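Local atomic coordinates of peruvianin-I (Thevetia peruviana, PDB entry 6ORM), a protein that has proteolytic activity and is classed as a cysteine peptidase of plant latex, although it is a germin-like protein of the cupin family. Residues Ala93-Met98 against Phe147-Asn152; Thr57-Gly62 against Leu72-Cys77; Arg88-Ala93 against Leu133-Val138; Glu103-Phe108 against Val118-Pro123. All coordinates share one frame; numbering follows the deposited sequence.

Contact 1: Ala93-Met98 against Phe147-Asn152; sequences ASSLVM and FYASLN
Leu-96 with Ser-150, and Met-98 with Tyr-148, are the hydrogen-bonded pairs that join two antiparallel strands of the cupin beta-barrel. Each pair closes with two backbone bonds; the bond from Leu-96 N to Ser-150 O is 2.7 Å long and almost straight (176°), while Tyr-148 N meets Met-98 O at 2.8 Å. Between these pairs lie Val-97 and Ala-149, a non-hydrogen-bonded pair with CA atoms 4.4 Å apart. On their face of the sheet, CG1 of Val-97 slants across the ring of Phe-147 and touches CD2 at 3.5 Å. Val-97 directs this branch toward the ring by setting CG1 anti to the backbone N (chi1 171°). Further along the same face, CD2 of Leu-151 packs against CB of Ser-95 at 3.7 Å. Beyond the strand ends, Asn-152 OD1 takes a short but bent, weak bond from Ser-94 N (2.7 Å), and one water accepts from Asn-152 ND2 while donating to Ser-94 OG at 2.7 Å.

Strands 73-79 and 126-129 flank the pair within the sheet, through backbone bonds such as Ala-149 with Asn-75 and Val-97 with Phe-127. The face carrying Leu-96, Met-98, Tyr-148 and Ser-150 meets the second subunit, where Met-98 packs on Tyr-148 of that subunit. Ser-94 OG also bonds to Leu-70 O of the second subunit, and Ser-150 OG to its counterpart, Ser-150 OG of the same neighbour.

Contact 2: Thr57-Gly62 against Leu72-Cys77; sequences TFVTAG and LTINRC. With NAG (2-acetamido-2-deoxy-beta-D-glucopyranose), chain D.
Thr-57 and Arg-76 form an antiparallel hydrogen-bonded pair, with Thr-57 N to Arg-76 O at 2.9 Å and Arg-76 N to Thr-57 O at 3.0 Å; beyond it the regular pairing lapses although the chains stay side by side, and Ile-74 N meets Val-59 O only weakly. A side chain fills in there: Asn-75 turns its amide toward the loop and OD1 accepts from Val-59 N at 3.1 Å, nearly along the C=O axis. Asn-75 CG lies beside the backbone N (chi1 -64°), which carries the amide to the ring of Phe-58; CD1 of Phe-58 comes within 3.6 Å of Asn-75 OD1, with ring and amide planes 80° apart. Thr-60 and Thr-73 run side by side, methyl near methyl, and Thr-60 OG1 accepts from Gly-62 N in an ST turn.

At the other end, Arg-76 lies alongside Thr-57. The bend at chi3 (64°) brings NH2 to Thr-57 OG1 at 2.9 Å, with the hydroxyl tilted out of the guanidinium plane; NH2 also donates to Gln-44 O. A water in that plane accepts from Arg-76 NE at 3.0 Å. Replacing Arg-76 by a leucine would probably leave Thr-57 OG1 and Gln-44 O without their shared NH2 donor and open a gap beside the sugar.

Thr-57 OG1 stands 3.4 Å from C5 of an N-acetylglucosamine, whose C6 lies near the guanidinium edge. Thr-57 completes an Asn-Val-Thr sequence beginning at Asn-55, consistent with an N-glycosylation sequon at the end of strand 54-57, an edge strand of the cupin barrel sheet within this chain.

Contact 3: Arg88-Ala93 against Leu133-Val138; sequences RTNPRA and LMHFTV
Leu-133 sits against Arg-88, their carbonyl oxygens 3.8 Å apart, and a water that accepts from Asn-90 N donates to Leu-133 O. The same carbonyl oxygen receives a nearly straight bond from ND1 of His-135 (3.0 Å, 168°), lying close to the ring plane. At Met-134 the approach is through the backbone: its CA gives a CH...O contact to Arg-88 O, and CG2 of Thr-89 packs against that CA at 3.9 Å. His-135 then forms the single antiparallel bridge, Arg-88 N to His-135 O and His-135 N to Arg-88 O, each 2.8 Å. Its CG sits between the backbone N and carbonyl carbon (chi1 61°), folding the imidazole back beneath Arg-88, whose O lies 3.1 Å above one ring face. CE1 of His-135 meets OD1 of Asn-90 at 3.1 Å, while ND2 of that amide bonds to Gly-157 O. With an alanine here, Leu-133 O loses the ND1 donor and would probably depend on the water alone, and a gap is likely to open beside the Asn-90 amide and Arg-88 O. By sequence, Arg-88 and Asn-90 appear to stand where canonical germins carry two metal-binding histidines, consistent with loss of that metal site.

Farther on, Phe-136 bonds through its backbone to Gly-107. The bridge thus links strand 87-89, paired with 159-162, to strand 135-139, which continues the sheet into strand 104-109.

Contact 4: Glu103-Phe108 against Val118-Pro123; sequences EILEGF and VKRLTP
Ile-104 with Leu-121 and Glu-106 with Lys-119 make the hydrogen-bonded pairs of two antiparallel strands, each closed by two backbone bonds; Leu-121 N to Ile-104 O is 2.7 Å, and Glu-106 N to Lys-119 O is almost straight (178°). Gly-107 and Val-118 form a non-hydrogen-bonded pair with CA atoms only 3.9 Å apart, a closeness that the lack of a side chain on Gly-107 allows.

Apolar contact is concentrated at Leu-121. Its CB meets CG1 of Ile-104 at 3.6 Å, and its CD1 lies 3.8 Å from CB of Glu-106. On the other face, CD2 of Leu-105 touches CA and CB of Arg-120.

One salt bridge spans the strands. NH1 of Arg-120 donates to OE1 of Glu-103 at 2.9 Å, edge-on to the guanidinium but from above the carboxylate plane, the two planes being 76° apart. CG2 of Thr-122 lies alongside the Glu-103 chain, 3.7 Å from CG.

On the face that carries Leu-121, Lys-119 NZ forms a salt bridge to Asp-35 of the second subunit. Strands 104-109 and 116-121 are the arms of a beta hairpin within the cupin barrel, with 135-139 on the other side of 104-109.

Contacts 1 and 2 belong to one sheet, in which strand 145-151 is bound to 73-79 by backbone bonds such as Leu-151 N to Thr-73 O. Contact 1 is deeply buried and largely apolar on the face that carries Val-97 and Phe-147; contact 2, also largely buried, reaches the glycan at the sheet's margin and relies more on polar side chains. Contacts 3 and 4 both reach the sheet in which 135-139 borders 104-109, contact 3 tying strand 87-89 to it. Contact 3 is a single bridge with a histidine and a water, whereas contact 4 is a regular ladder with a partly exposed salt bridge. Phe-147 against Ile-104 and Thr-137 connects the two sheets across the barrel interior.

Contact 1: Ala93-Met98 against Phe147-Asn152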
loop_
_atom_site.group_PDB
_atom_site.type_symbol
_atom_site.label_atom_id
_atom_site.label_comp_id
_atom_site.label_asym_id
_atom_site.label_seq_id
_atom_site.Cartn_x
_atom_site.Cartn_y
_atom_site.Cartn_z
ATOM N N ALA A 93 -3.200 13.148 -2.326
ATOM C CA ALA A 93 -2.575 13.228 -1.011
ATOM C C ALA A 93 -3.455 14.009 -0.048
ATOM O O ALA A 93 -4.231 14.878 -0.456
ATOM C CB ALA A 93 -1.189 13.879 -1.087
ATOM N N SER A 94 -3.324 13.680 1.235
ATOM C CA SER A 94 -3.770 14.568 2.295
ATOM C C SER A 94 -2.917 15.832 2.295
ATOM O O SER A 94 -1.785 15.844 1.804
ATOM C CB SER A 94 -3.668 13.884 3.661
ATOM O OG SER A 94 -4.353 12.646 3.684
ATOM N N SER A 95 -3.463 16.903 2.865
ATOM C CA SER A 95 -2.728 18.151 3.020
ATOM C C SER A 95 -2.863 18.628 4.456
ATOM O O SER A 95 -3.978 18.853 4.935
ATOM C CB SER A 95 -3.232 19.220 2.048
ATOM O OG SER A 95 -2.481 20.414 2.185
ATOM N N LEU A 96 -1.729 18.786 5.134
ATOM C CA LEU A 96 -1.672 19.331 6.483
ATOM C C LEU A 96 -1.137 20.756 6.379
ATOM O O LEU A 96 0.043 20.964 6.074
ATOM C CB LEU A 96 -0.797 18.460 7.383
ATOM C CG LEU A 96 -0.691 18.824 8.866
ATOM C CD1 LEU A 96 -2.070 18.997 9.492
ATOM C CD2 LEU A 96 0.100 17.758 9.608
ATOM N N VAL A 97 -2.008 21.727 6.624
ATOM C CA VAL A 97 -1.684 23.139 6.455
ATOM C C VAL A 97 -1.192 23.700 7.782
ATOM O O VAL A 97 -1.811 23.473 8.826
ATOM C CB VAL A 97 -2.909 23.924 5.956
ATOM C CG1 VAL A 97 -2.640 25.421 5.999
ATOM C CG2 VAL A 97 -3.286 23.485 4.554
ATOM N N MET A 98 -0.067 24.416 7.750
ATOM C CA MET A 98 0.385 25.196 8.897
ATOM C C MET A 98 0.439 26.666 8.513
ATOM O O MET A 98 1.199 27.049 7.617
ATOM C CB MET A 98 1.756 24.750 9.408
ATOM C CG MET A 98 2.187 25.575 10.622
ATOM S SD MET A 98 3.631 24.974 11.516
ATOM C CE MET A 98 4.915 25.217 10.290
ATOM N N PHE A 147 1.236 30.193 4.485
ATOM C CA PHE A 147 1.046 28.888 5.094
ATOM C C PHE A 147 1.780 27.835 4.279
ATOM O O PHE A 147 2.027 28.008 3.084
ATOM C CB PHE A 147 -0.442 28.526 5.244
ATOM C CG PHE A 147 -1.214 28.506 3.953
ATOM C CD1 PHE A 147 -1.746 29.673 3.430
ATOM C CD2 PHE A 147 -1.445 27.313 3.285
ATOM C CE1 PHE A 147 -2.471 29.654 2.256
ATOM C CE2 PHE A 147 -2.171 27.288 2.110
ATOM C CZ PHE A 147 -2.690 28.461 1.597
ATOM N N TYR A 148 2.138 26.746 4.953
ATOM C CA TYR A 148 2.834 25.624 4.343
ATOM C C TYR A 148 1.926 24.406 4.354
ATOM O O TYR A 148 1.316 24.090 5.381
ATOM C CB TYR A 148 4.137 25.322 5.085
ATOM C CG TYR A 148 5.144 26.438 4.981
ATOM C CD1 TYR A 148 5.048 27.562 5.788
ATOM C CD2 TYR A 148 6.181 26.376 4.061
ATOM C CE1 TYR A 148 5.962 28.590 5.689
ATOM C CE2 TYR A 148 7.101 27.397 3.955
ATOM C CZ TYR A 148 6.987 28.501 4.771
ATOM O OH TYR A 148 7.899 29.524 4.670
ATOM N N ALA A 149 1.831 23.737 3.213
ATOM C CA ALA A 149 1.061 22.509 3.083
ATOM C C ALA A 149 2.019 21.326 3.030
ATOM O O ALA A 149 2.855 21.241 2.124
ATOM C CB ALA A 149 0.180 22.548 1.834
ATOM N N SER A 150 1.916 20.434 4.014
ATOM C CA SER A 150 2.625 19.161 3.988
ATOM C C SER A 150 1.692 18.102 3.417
ATOM O O SER A 150 0.559 17.954 3.885
ATOM C CB SER A 150 3.091 18.767 5.390
ATOM O OG SER A 150 4.055 19.678 5.892
ATOM N N LEU A 151 2.156 17.386 2.393
ATOM C CA LEU A 151 1.338 16.392 1.709
ATOM C C LEU A 151 2.071 15.059 1.651
ATOM O O LEU A 151 3.288 15.016 1.447
ATOM C CB LEU A 151 0.969 16.863 0.295
ATOM C CG LEU A 151 0.243 18.211 0.224
ATOM C CD1 LEU A 151 1.187 19.324 -0.223
ATOM C CD2 LEU A 151 -0.980 18.135 -0.683
ATOM N N ASN A 152 1.320 13.969 1.824
ATOM C CA ASN A 152 1.906 12.628 1.858
ATOM C C ASN A 152 1.963 12.015 0.455
ATOM O O ASN A 152 1.435 10.938 0.179
ATOM C CB ASN A 152 1.144 11.737 2.833
ATOM C CG ASN A 152 -0.320 11.579 2.467
ATOM O OD1 ASN A 152 -0.943 12.489 1.917
ATOM N ND2 ASN A 152 -0.878 10.412 2.773
HETATM O O HOH W 1 -3.925 10.259 2.515
#

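Contact 2: Thr57-Gly62 against Leu72-Cys77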
loop_
_atom_site.group_PDB
_atom_site.type_symbol
_atom_site.label_atom_id
_atom_site.label_comp_id
_atom_site.label_asym_id
_atom_site.label_seq_id
_atom_site.Cartn_x
_atom_site.Cartn_y
_atom_site.Cartn_z
ATOM N N THR A 57 4.964 28.180 -4.123
ATOM C CA THR A 57 6.327 27.719 -4.368
ATOM C C THR A 57 6.340 26.223 -4.075
ATOM O O THR A 57 6.175 25.809 -2.923
ATOM C CB THR A 57 7.337 28.479 -3.512
ATOM O OG1 THR A 57 7.197 29.885 -3.752
ATOM C CG2 THR A 57 8.760 28.054 -3.859
ATOM N N PHE A 58 6.527 25.422 -5.121
ATOM C CA PHE A 58 6.353 23.978 -5.047
ATOM C C PHE A 58 7.640 23.284 -4.629
ATOM O O PHE A 58 8.731 23.650 -5.076
ATOM C CB PHE A 58 5.910 23.424 -6.402
ATOM C CG PHE A 58 4.526 23.830 -6.808
ATOM C CD1 PHE A 58 3.419 23.148 -6.331
ATOM C CD2 PHE A 58 4.333 24.888 -7.680
ATOM C CE1 PHE A 58 2.143 23.518 -6.715
ATOM C CE2 PHE A 58 3.060 25.264 -8.066
ATOM C CZ PHE A 58 1.963 24.578 -7.584
ATOM N N VAL A 59 7.508 22.287 -3.755
ATOM C CA VAL A 59 8.606 21.360 -3.502
ATOM C C VAL A 59 8.081 19.936 -3.618
ATOM O O VAL A 59 7.788 19.281 -2.610
ATOM C CB VAL A 59 9.276 21.587 -2.134
ATOM C CG1 VAL A 59 10.592 20.829 -2.074
ATOM C CG2 VAL A 59 9.509 23.067 -1.880
ATOM N N THR A 60 7.937 19.465 -4.851
ATOM C CA THR A 60 7.701 18.065 -5.147
ATOM C C THR A 60 9.004 17.437 -5.638
ATOM O O THR A 60 10.041 18.098 -5.735
ATOM C CB THR A 60 6.588 17.913 -6.187
ATOM O OG1 THR A 60 7.096 18.270 -7.478
ATOM C CG2 THR A 60 5.405 18.807 -5.841
ATOM N N ALA A 61 8.952 16.138 -5.946
ATOM C CA ALA A 61 10.114 15.472 -6.527
ATOM C C ALA A 61 10.577 16.140 -7.816
ATOM O O ALA A 61 11.744 15.990 -8.195
ATOM C CB ALA A 61 9.803 13.995 -6.780
ATOM N N GLY A 62 9.692 16.873 -8.498
ATOM C CA GLY A 62 10.099 17.602 -9.688
ATOM C C GLY A 62 11.070 18.728 -9.397
ATOM O O GLY A 62 11.884 19.086 -10.251
ATOM N N LEU A 72 6.767 12.424 0.337
ATOM C CA LEU A 72 6.449 13.692 0.983
ATOM C C LEU A 72 6.630 14.867 0.032
ATOM O O LEU A 72 7.459 14.836 -0.881
ATOM C CB LEU A 72 7.315 13.913 2.229
ATOM C CG LEU A 72 6.871 13.162 3.483
ATOM C CD1 LEU A 72 7.933 13.274 4.562
ATOM C CD2 LEU A 72 5.536 13.699 3.978
ATOM N N THR A 73 5.838 15.912 0.277
ATOM C CA THR A 73 5.907 17.187 -0.426
ATOM C C THR A 73 5.571 18.283 0.577
ATOM O O THR A 73 4.749 18.084 1.472
ATOM C CB THR A 73 4.927 17.235 -1.615
ATOM O OG1 THR A 73 5.486 16.541 -2.736
ATOM C CG2 THR A 73 4.602 18.667 -2.036
ATOM N N ILE A 74 6.222 19.439 0.438
ATOM C CA ILE A 74 5.804 20.644 1.144
ATOM C C ILE A 74 5.721 21.787 0.139
ATOM O O ILE A 74 6.634 21.980 -0.671
ATOM C CB ILE A 74 6.738 20.989 2.324
ATOM C CG1 ILE A 74 6.159 22.142 3.147
ATOM C CG2 ILE A 74 8.150 21.304 1.858
ATOM C CD1 ILE A 74 6.853 22.352 4.482
ATOM N N ASN A 75 4.615 22.524 0.173
ATOM C CA ASN A 75 4.415 23.688 -0.674
ATOM C C ASN A 75 4.217 24.918 0.201
ATOM O O ASN A 75 3.528 24.855 1.222
ATOM C CB ASN A 75 3.197 23.509 -1.595
ATOM C CG ASN A 75 3.372 22.375 -2.589
ATOM O OD1 ASN A 75 4.475 22.108 -3.063
ATOM N ND2 ASN A 75 2.274 21.703 -2.912
ATOM N N ARG A 76 4.822 26.033 -0.201
ATOM C CA ARG A 76 4.602 27.310 0.463
ATOM C C ARG A 76 3.588 28.118 -0.331
ATOM O O ARG A 76 3.739 28.292 -1.544
ATOM C CB ARG A 76 5.901 28.104 0.605
ATOM C CG ARG A 76 5.711 29.428 1.340
ATOM C CD ARG A 76 6.943 30.321 1.259
ATOM N NE ARG A 76 7.243 30.730 -0.109
ATOM C CZ ARG A 76 8.434 31.155 -0.520
ATOM N NH1 ARG A 76 9.438 31.262 0.340
ATOM N NH2 ARG A 76 8.612 31.503 -1.788
ATOM N N CYS A 77 2.567 28.619 0.356
ATOM C CA CYS A 77 1.533 29.434 -0.260
ATOM C C CYS A 77 1.541 30.807 0.392
ATOM O O CYS A 77 1.473 30.914 1.621
ATOM C CB CYS A 77 0.157 28.779 -0.123
ATOM S SG CYS A 77 -0.002 27.125 -0.865
HETATM C C1 NAG D . 5.745 31.974 -6.974
HETATM C C2 NAG D . 5.835 32.013 -8.486
HETATM C C3 NAG D . 6.852 30.986 -8.966
HETATM C C4 NAG D . 8.178 31.139 -8.225
HETATM C C5 NAG D . 7.974 31.269 -6.715
HETATM C C6 NAG D . 9.241 31.623 -5.969
HETATM C C7 NAG D . 3.887 32.690 -9.820
HETATM C C8 NAG D . 2.558 32.270 -10.373
HETATM N N2 NAG D . 4.537 31.771 -9.097
HETATM O O3 NAG D . 7.047 31.145 -10.367
HETATM O O4 NAG D . 8.958 29.969 -8.431
HETATM O O5 NAG D . 7.007 32.287 -6.416
HETATM O O6 NAG D . 9.721 32.916 -6.314
HETATM O O7 NAG D . 4.351 33.807 -10.020
HETATM O O HOH W 2 4.883 30.804 -1.928
#

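Contact 3: Arg88-Ala93 against Leu133-Val138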
loop_
_atom_site.group_PDB
_atom_site.type_symbol
_atom_site.label_atom_id
_atom_site.label_comp_id
_atom_site.label_asym_id
_atom_site.label_seq_id
_atom_site.Cartn_x
_atom_site.Cartn_y
_atom_site.Cartn_z
ATOM N N ARG A 88 -9.950 24.303 -4.782
ATOM C CA ARG A 88 -8.877 23.465 -5.295
ATOM C C ARG A 88 -8.942 22.081 -4.665
ATOM O O ARG A 88 -9.556 21.879 -3.614
ATOM C CB ARG A 88 -7.501 24.102 -5.039
ATOM C CG ARG A 88 -7.221 25.318 -5.915
ATOM C CD ARG A 88 -5.808 25.852 -5.736
ATOM N NE ARG A 88 -5.675 27.192 -6.300
ATOM C CZ ARG A 88 -4.863 27.505 -7.304
ATOM N NH1 ARG A 88 -4.091 26.573 -7.850
ATOM N NH2 ARG A 88 -4.816 28.750 -7.761
ATOM N N THR A 89 -8.294 21.126 -5.332
ATOM C CA THR A 89 -8.099 19.787 -4.803
ATOM C C THR A 89 -6.629 19.401 -4.901
ATOM O O THR A 89 -5.889 19.905 -5.750
ATOM C CB THR A 89 -8.932 18.730 -5.554
ATOM O OG1 THR A 89 -8.484 18.640 -6.913
ATOM C CG2 THR A 89 -10.418 19.078 -5.519
ATOM N N ASN A 90 -6.218 18.503 -4.008
ATOM C CA ASN A 90 -4.966 17.767 -4.138
ATOM C C ASN A 90 -5.329 16.312 -4.394
ATOM O O ASN A 90 -5.587 15.558 -3.443
ATOM C CB ASN A 90 -4.104 17.905 -2.880
ATOM C CG ASN A 90 -3.699 19.341 -2.611
ATOM O OD1 ASN A 90 -4.140 19.948 -1.636
ATOM N ND2 ASN A 90 -2.858 19.893 -3.479
ATOM N N PRO A 91 -5.377 15.871 -5.653
ATOM C CA PRO A 91 -6.021 14.582 -5.960
ATOM C C PRO A 91 -5.424 13.369 -5.261
ATOM O O PRO A 91 -6.163 12.417 -4.981
ATOM C CB PRO A 91 -5.869 14.478 -7.485
ATOM C CG PRO A 91 -5.759 15.894 -7.947
ATOM C CD PRO A 91 -5.004 16.611 -6.870
ATOM N N ARG A 92 -4.123 13.351 -4.966
ATOM C CA ARG A 92 -3.481 12.110 -4.542
ATOM C C ARG A 92 -2.792 12.214 -3.184
ATOM O O ARG A 92 -1.883 11.425 -2.902
ATOM C CB ARG A 92 -2.484 11.646 -5.606
ATOM C CG ARG A 92 -3.124 11.379 -6.962
ATOM C CD ARG A 92 -2.112 10.918 -8.005
ATOM N NE ARG A 92 -1.072 11.916 -8.248
ATOM C CZ ARG A 92 -1.161 12.885 -9.154
ATOM N NH1 ARG A 92 -2.245 13.000 -9.910
ATOM N NH2 ARG A 92 -0.162 13.746 -9.303
ATOM N N ALA A 93 -3.200 13.148 -2.326
ATOM C CA ALA A 93 -2.575 13.228 -1.011
ATOM C C ALA A 93 -3.455 14.009 -0.048
ATOM O O ALA A 93 -4.231 14.878 -0.456
ATOM C CB ALA A 93 -1.189 13.879 -1.087
ATOM N N LEU A 133 -10.206 16.120 -1.400
ATOM C CA LEU A 133 -11.413 16.872 -1.093
ATOM C C LEU A 133 -11.243 18.339 -1.463
ATOM O O LEU A 133 -10.175 18.930 -1.271
ATOM C CB LEU A 133 -11.767 16.739 0.389
ATOM C CG LEU A 133 -12.133 15.333 0.871
ATOM C CD1 LEU A 133 -12.819 15.393 2.231
ATOM C CD2 LEU A 133 -13.011 14.615 -0.151
ATOM N N MET A 134 -12.314 18.917 -1.999
ATOM C CA MET A 134 -12.325 20.318 -2.397
ATOM C C MET A 134 -12.064 21.209 -1.190
ATOM O O MET A 134 -12.650 21.011 -0.124
ATOM C CB MET A 134 -13.678 20.651 -3.032
ATOM C CG MET A 134 -13.849 22.070 -3.545
ATOM S SD MET A 134 -15.377 22.209 -4.497
ATOM C CE MET A 134 -16.565 21.617 -3.294
ATOM N N HIS A 135 -11.176 22.187 -1.358
ATOM C CA HIS A 135 -10.789 23.054 -0.256
ATOM C C HIS A 135 -10.456 24.441 -0.789
ATOM O O HIS A 135 -10.420 24.676 -2.000
ATOM C CB HIS A 135 -9.603 22.473 0.528
ATOM C CG HIS A 135 -8.363 22.292 -0.291
ATOM N ND1 HIS A 135 -8.093 21.131 -0.985
ATOM C CD2 HIS A 135 -7.318 23.120 -0.523
ATOM C CE1 HIS A 135 -6.935 21.254 -1.610
ATOM N NE2 HIS A 135 -6.443 22.450 -1.344
ATOM N N PHE A 136 -10.203 25.362 0.141
ATOM C CA PHE A 136 -9.894 26.740 -0.210
ATOM C C PHE A 136 -9.167 27.402 0.948
ATOM O O PHE A 136 -9.237 26.951 2.094
ATOM C CB PHE A 136 -11.158 27.537 -0.552
ATOM C CG PHE A 136 -12.118 27.674 0.603
ATOM C CD1 PHE A 136 -11.968 28.689 1.538
ATOM C CD2 PHE A 136 -13.172 26.790 0.749
ATOM C CE1 PHE A 136 -12.844 28.808 2.598
ATOM C CE2 PHE A 136 -14.054 26.909 1.805
ATOM C CZ PHE A 136 -13.890 27.918 2.729
ATOM N N THR A 137 -8.484 28.499 0.627
ATOM C CA THR A 137 -7.931 29.410 1.616
ATOM C C THR A 137 -8.238 30.836 1.187
ATOM O O THR A 137 -8.100 31.179 0.009
ATOM C CB THR A 137 -6.413 29.233 1.770
ATOM O OG1 THR A 137 -6.093 27.843 1.901
ATOM C CG2 THR A 137 -5.916 29.976 2.991
ATOM N N VAL A 138 -8.674 31.660 2.139
ATOM C CA VAL A 138 -8.914 33.079 1.904
ATOM C C VAL A 138 -8.124 33.874 2.933
ATOM O O VAL A 138 -8.132 33.545 4.124
ATOM C CB VAL A 138 -10.415 33.434 1.972
ATOM C CG1 VAL A 138 -10.628 34.926 1.719
ATOM C CG2 VAL A 138 -11.209 32.602 0.973
HETATM O O HOH W 3 -7.512 18.176 -1.746
#

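Contact 4: Glu103-Phe108 against Val118-Pro123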
loop_
_atom_site.group_PDB
_atom_site.type_symbol
_atom_site.label_atom_id
_atom_site.label_comp_id
_atom_site.label_asym_id
_atom_site.label_seq_id
_atom_site.Cartn_x
_atom_site.Cartn_y
_atom_site.Cartn_z
ATOM N N GLU A 103 -3.508 35.814 8.711
ATOM C CA GLU A 103 -4.686 35.067 9.129
ATOM C C GLU A 103 -5.497 34.656 7.912
ATOM O O GLU A 103 -5.690 35.449 6.987
ATOM C CB GLU A 103 -5.581 35.870 10.078
ATOM C CG GLU A 103 -4.939 36.222 11.396
ATOM C CD GLU A 103 -5.913 36.902 12.331
ATOM O OE1 GLU A 103 -7.126 36.905 12.026
ATOM O OE2 GLU A 103 -5.463 37.435 13.366
ATOM N N ILE A 104 -5.972 33.411 7.921
ATOM C CA ILE A 104 -6.650 32.833 6.772
ATOM C C ILE A 104 -7.927 32.136 7.216
ATOM O O ILE A 104 -8.042 31.663 8.352
ATOM C CB ILE A 104 -5.750 31.833 6.014
ATOM C CG1 ILE A 104 -5.214 30.770 6.976
ATOM C CG2 ILE A 104 -4.621 32.550 5.313
ATOM C CD1 ILE A 104 -4.319 29.739 6.324
ATOM N N LEU A 105 -8.891 32.075 6.300
ATOM C CA LEU A 105 -10.000 31.136 6.395
ATOM C C LEU A 105 -9.634 29.902 5.581
ATOM O O LEU A 105 -9.361 30.007 4.383
ATOM C CB LEU A 105 -11.298 31.752 5.876
ATOM C CG LEU A 105 -12.096 32.662 6.807
ATOM C CD1 LEU A 105 -13.455 32.975 6.191
ATOM C CD2 LEU A 105 -12.253 32.032 8.187
ATOM N N GLU A 106 -9.610 28.744 6.235
ATOM C CA GLU A 106 -9.256 27.480 5.606
ATOM C C GLU A 106 -10.423 26.518 5.762
ATOM O O GLU A 106 -10.918 26.320 6.875
ATOM C CB GLU A 106 -7.985 26.901 6.236
ATOM C CG GLU A 106 -7.517 25.591 5.633
ATOM C CD GLU A 106 -6.796 25.775 4.316
ATOM O OE1 GLU A 106 -6.195 26.852 4.109
ATOM O OE2 GLU A 106 -6.825 24.839 3.491
ATOM N N GLY A 107 -10.868 25.925 4.655
ATOM C CA GLY A 107 -11.970 24.983 4.722
ATOM C C GLY A 107 -11.903 23.924 3.644
ATOM O O GLY A 107 -11.273 24.111 2.600
ATOM N N PHE A 108 -12.569 22.799 3.915
ATOM C CA PHE A 108 -12.778 21.753 2.923
ATOM C C PHE A 108 -14.223 21.276 2.986
ATOM O O PHE A 108 -14.911 21.439 3.996
ATOM C CB PHE A 108 -11.803 20.572 3.110
ATOM C CG PHE A 108 -12.160 19.642 4.244
ATOM C CD1 PHE A 108 -13.026 18.575 4.048
ATOM C CD2 PHE A 108 -11.601 19.817 5.499
ATOM C CE1 PHE A 108 -13.349 17.718 5.088
ATOM C CE2 PHE A 108 -11.917 18.960 6.544
ATOM C CZ PHE A 108 -12.791 17.909 6.336
ATOM N N VAL A 118 -14.771 24.562 8.195
ATOM C CA VAL A 118 -14.014 25.785 7.959
ATOM C C VAL A 118 -13.631 26.406 9.296
ATOM O O VAL A 118 -14.422 26.409 10.244
ATOM C CB VAL A 118 -14.823 26.776 7.090
ATOM C CG1 VAL A 118 -16.175 27.077 7.731
ATOM C CG2 VAL A 118 -14.039 28.057 6.842
ATOM N N LYS A 119 -12.405 26.918 9.374
ATOM C CA LYS A 119 -11.910 27.567 10.577
ATOM C C LYS A 119 -11.008 28.726 10.182
ATOM O O LYS A 119 -10.380 28.712 9.119
ATOM C CB LYS A 119 -11.132 26.600 11.480
ATOM C CG LYS A 119 -11.977 25.530 12.152
ATOM C CD LYS A 119 -12.960 26.122 13.151
ATOM C CE LYS A 119 -12.251 26.742 14.340
ATOM N NZ LYS A 119 -13.218 27.278 15.343
ATOM N N ARG A 120 -10.962 29.734 11.046
ATOM C CA ARG A 120 -9.984 30.803 10.919
ATOM C C ARG A 120 -8.668 30.348 11.540
ATOM O O ARG A 120 -8.652 29.828 12.659
ATOM C CB ARG A 120 -10.492 32.075 11.598
ATOM C CG ARG A 120 -9.609 33.298 11.397
ATOM C CD ARG A 120 -8.631 33.477 12.550
ATOM N NE ARG A 120 -9.312 33.600 13.837
ATOM C CZ ARG A 120 -9.486 34.745 14.488
ATOM N NH1 ARG A 120 -9.025 35.878 13.976
ATOM N NH2 ARG A 120 -10.119 34.758 15.654
ATOM N N LEU A 121 -7.571 30.529 10.805
ATOM C CA LEU A 121 -6.241 30.134 11.249
ATOM C C LEU A 121 -5.363 31.360 11.462
ATOM O O LEU A 121 -5.404 32.310 10.675
ATOM C CB LEU A 121 -5.563 29.199 10.238
ATOM C CG LEU A 121 -6.297 27.971 9.690
ATOM C CD1 LEU A 121 -5.334 27.096 8.893
ATOM C CD2 LEU A 121 -6.957 27.173 10.797
ATOM N N THR A 122 -4.586 31.340 12.547
ATOM C CA THR A 122 -3.552 32.334 12.817
ATOM C C THR A 122 -2.214 31.600 12.925
ATOM O O THR A 122 -2.214 30.364 12.989
ATOM C CB THR A 122 -3.888 33.123 14.089
ATOM O OG1 THR A 122 -3.740 32.279 15.237
ATOM C CG2 THR A 122 -5.316 33.656 14.027
ATOM N N PRO A 123 -1.068 32.292 12.932
ATOM C CA PRO A 123 0.223 31.585 12.897
ATOM C C PRO A 123 0.350 30.536 13.996
ATOM O O PRO A 123 0.044 30.791 15.163
ATOM C CB PRO A 123 1.243 32.715 13.079
ATOM C CG PRO A 123 0.569 33.907 12.509
ATOM C CD PRO A 123 -0.876 33.756 12.884
#